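TRAP-type transporter, periplasmic component (Cupriavidus necator, PDB 4P8B) binds (S)-2-acetolactate as the periplasmic solute-binding component of a TRAP-type transporter and probably delivers it for uptake across the inner membrane. Local coordinates at residues Lys322-Ile327 and Lys334-Ile339. Numbering follows the deposited sequence.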
loop_
_atom_site.group_PDB
_atom_site.type_symbol
_atom_site.label_atom_id
_atom_site.label_comp_id
_atom_site.label_asym_id
_atom_site.label_seq_id
_atom_site.Cartn_x
_atom_site.Cartn_y
_atom_site.Cartn_z
ATOM N N LYS A 322 -2.978 -14.288 -15.532
ATOM C CA LYS A 322 -2.179 -15.274 -14.822
ATOM C C LYS A 322 -2.406 -15.169 -13.314
ATOM O O LYS A 322 -2.674 -16.172 -12.636
ATOM C CB LYS A 322 -0.694 -15.088 -15.156
ATOM C CG LYS A 322 0.239 -15.923 -14.287
ATOM C CD LYS A 322 1.697 -15.744 -14.709
ATOM C CE LYS A 322 2.610 -16.599 -13.836
ATOM N NZ LYS A 322 4.053 -16.414 -14.130
ATOM N N TRP A 323 -2.305 -13.954 -12.778
ATOM C CA TRP A 323 -2.418 -13.775 -11.340
ATOM C C TRP A 323 -3.858 -13.881 -10.828
ATOM O O TRP A 323 -4.092 -14.252 -9.677
ATOM C CB TRP A 323 -1.708 -12.471 -10.903
ATOM C CG TRP A 323 -0.243 -12.685 -10.935
ATOM C CD1 TRP A 323 0.574 -12.634 -12.034
ATOM C CD2 TRP A 323 0.586 -13.030 -9.835
ATOM N NE1 TRP A 323 1.861 -12.934 -11.678
ATOM C CE2 TRP A 323 1.897 -13.187 -10.332
ATOM C CE3 TRP A 323 0.349 -13.244 -8.475
ATOM C CZ2 TRP A 323 2.965 -13.512 -9.511
ATOM C CZ3 TRP A 323 1.405 -13.570 -7.667
ATOM C CH2 TRP A 323 2.691 -13.724 -8.185
ATOM N N LYS A 324 -4.821 -13.593 -11.701
ATOM C CA LYS A 324 -6.231 -13.817 -11.375
ATOM C C LYS A 324 -6.465 -15.271 -10.990
ATOM O O LYS A 324 -7.147 -15.558 -10.016
ATOM C CB LYS A 324 -7.118 -13.438 -12.572
ATOM C CG LYS A 324 -8.605 -13.828 -12.446
ATOM C CD LYS A 324 -9.448 -13.063 -13.468
ATOM C CE LYS A 324 -10.941 -13.430 -13.399
ATOM N NZ LYS A 324 -11.731 -12.604 -14.350
ATOM N N LYS A 325 -5.859 -16.189 -11.729
ATOM C CA LYS A 325 -5.952 -17.603 -11.394
ATOM C C LYS A 325 -5.218 -17.947 -10.095
ATOM O O LYS A 325 -5.677 -18.782 -9.315
ATOM C CB LYS A 325 -5.388 -18.450 -12.527
ATOM C CG LYS A 325 -6.209 -18.357 -13.798
ATOM C CD LYS A 325 -5.677 -19.283 -14.869
ATOM C CE LYS A 325 -6.644 -19.373 -16.047
ATOM N NZ LYS A 325 -6.700 -18.103 -16.835
ATOM N N GLN A 326 -4.076 -17.307 -9.867
ATOM C CA GLN A 326 -3.288 -17.571 -8.667
ATOM C C GLN A 326 -3.971 -17.096 -7.392
ATOM O O GLN A 326 -3.930 -17.768 -6.360
ATOM C CB GLN A 326 -1.926 -16.904 -8.778
ATOM C CG GLN A 326 -1.031 -17.523 -9.823
ATOM C CD GLN A 326 0.410 -17.104 -9.639
ATOM O OE1 GLN A 326 0.823 -16.741 -8.534
ATOM N NE2 GLN A 326 1.184 -17.146 -10.720
ATOM N N ILE A 327 -4.580 -15.917 -7.468
ATOM C CA ILE A 327 -5.246 -15.306 -6.329
ATOM C C ILE A 327 -6.470 -16.087 -5.920
ATOM O O ILE A 327 -6.763 -16.258 -4.735
ATOM C CB ILE A 327 -5.681 -13.875 -6.690
ATOM C CG1 ILE A 327 -4.473 -12.956 -6.733
ATOM C CG2 ILE A 327 -6.701 -13.347 -5.705
ATOM C CD1 ILE A 327 -4.705 -11.757 -7.594
ATOM N N LYS A 334 -15.442 -11.474 -8.309
ATOM C CA LYS A 334 -16.268 -10.672 -7.406
ATOM C C LYS A 334 -15.797 -9.213 -7.367
ATOM O O LYS A 334 -16.619 -8.292 -7.329
ATOM C CB LYS A 334 -16.262 -11.273 -5.994
ATOM C CG LYS A 334 -17.098 -12.529 -5.891
ATOM C CD LYS A 334 -16.871 -13.251 -4.584
ATOM C CE LYS A 334 -17.695 -14.539 -4.523
ATOM N NZ LYS A 334 -17.508 -15.243 -3.213
ATOM N N ALA A 335 -14.482 -8.998 -7.390
ATOM C CA ALA A 335 -13.927 -7.644 -7.394
ATOM C C ALA A 335 -14.316 -6.918 -8.678
ATOM O O ALA A 335 -14.750 -5.756 -8.640
ATOM C CB ALA A 335 -12.428 -7.697 -7.239
ATOM N N GLU A 336 -14.164 -7.597 -9.809
ATOM C CA GLU A 336 -14.530 -7.015 -11.106
ATOM C C GLU A 336 -15.975 -6.565 -11.097
ATOM O O GLU A 336 -16.318 -5.494 -11.588
ATOM C CB GLU A 336 -14.267 -8.010 -12.236
ATOM C CG GLU A 336 -12.790 -8.314 -12.459
ATOM C CD GLU A 336 -12.532 -9.540 -13.311
ATOM O OE1 GLU A 336 -13.497 -10.270 -13.641
ATOM O OE2 GLU A 336 -11.362 -9.788 -13.671
ATOM N N GLY A 337 -16.848 -7.407 -10.558
ATOM C CA GLY A 337 -18.258 -7.073 -10.509
ATOM C C GLY A 337 -18.601 -5.929 -9.581
ATOM O O GLY A 337 -19.418 -5.078 -9.909
ATOM N N ALA A 338 -17.982 -5.913 -8.412
ATOM C CA ALA A 338 -18.186 -4.816 -7.470
ATOM C C ALA A 338 -17.767 -3.481 -8.074
ATOM O O ALA A 338 -18.439 -2.459 -7.892
ATOM C CB ALA A 338 -17.412 -5.084 -6.186
ATOM N N ILE A 339 -16.657 -3.501 -8.801
ATOM C CA ILE A 339 -16.182 -2.314 -9.480
ATOM C C ILE A 339 -17.154 -1.892 -10.600
ATOM O O ILE A 339 -17.509 -0.725 -10.709
ATOM C CB ILE A 339 -14.756 -2.559 -9.984
ATOM C CG1 ILE A 339 -13.833 -2.649 -8.772
ATOM C CG2 ILE A 339 -14.324 -1.486 -10.964
ATOM C CD1 ILE A 339 -12.486 -3.218 -9.117
#
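Lys324 and Glu336 join helices 317-327 and 329-340, the last two of this DctP-family periplasmic-binding-protein fold, through a forked salt bridge, in which one ammonium group meets both oxygens of one carboxylate. Lys324 NZ lies 2.9 Å from Glu336 OE2 and 3.0 Å from Glu336 OE1, the second bond being weak. On OE2 the ammonium approaches from the syn side, 19° out of the carboxylate plane. Glu336 OE2 also forms a hydrogen bond with Tyr320 OH, one turn before Lys324 on helix 317-327. This oxygen is therefore gripped twice, by a charged and a neutral partner from the same helix, which would help fix the rotation of the carboxylate and probably favours its ionised form.

The side chains have to bridge a wide gap, since the closest CA atoms of the two segments, those of Lys324 and Ala335, are 10.6 Å apart. Lys324 does so with CG anti to its own backbone nitrogen (chi1 171°) and an extended chain beyond; Glu336 is extended too, and the two side chains cross at about a right angle.

No other pair meets between 322-327 and 334-339; the 76 Å² buried is all from Lys324 and Glu336. Lys324 also packs on Val332 and Thr333, earlier in helix 329-340, while Ile327 rests on Val332. Ala335 and Ile339 turn to Leu126 of helix 120-127. The bridge spans the corner between two helices that run nearer perpendicular than antiparallel, at the surface and away from the acetolactate pocket. Beside the ion pair, the methylene carbon Lys324 CE comes within 3.7 Å of Glu336 OE2.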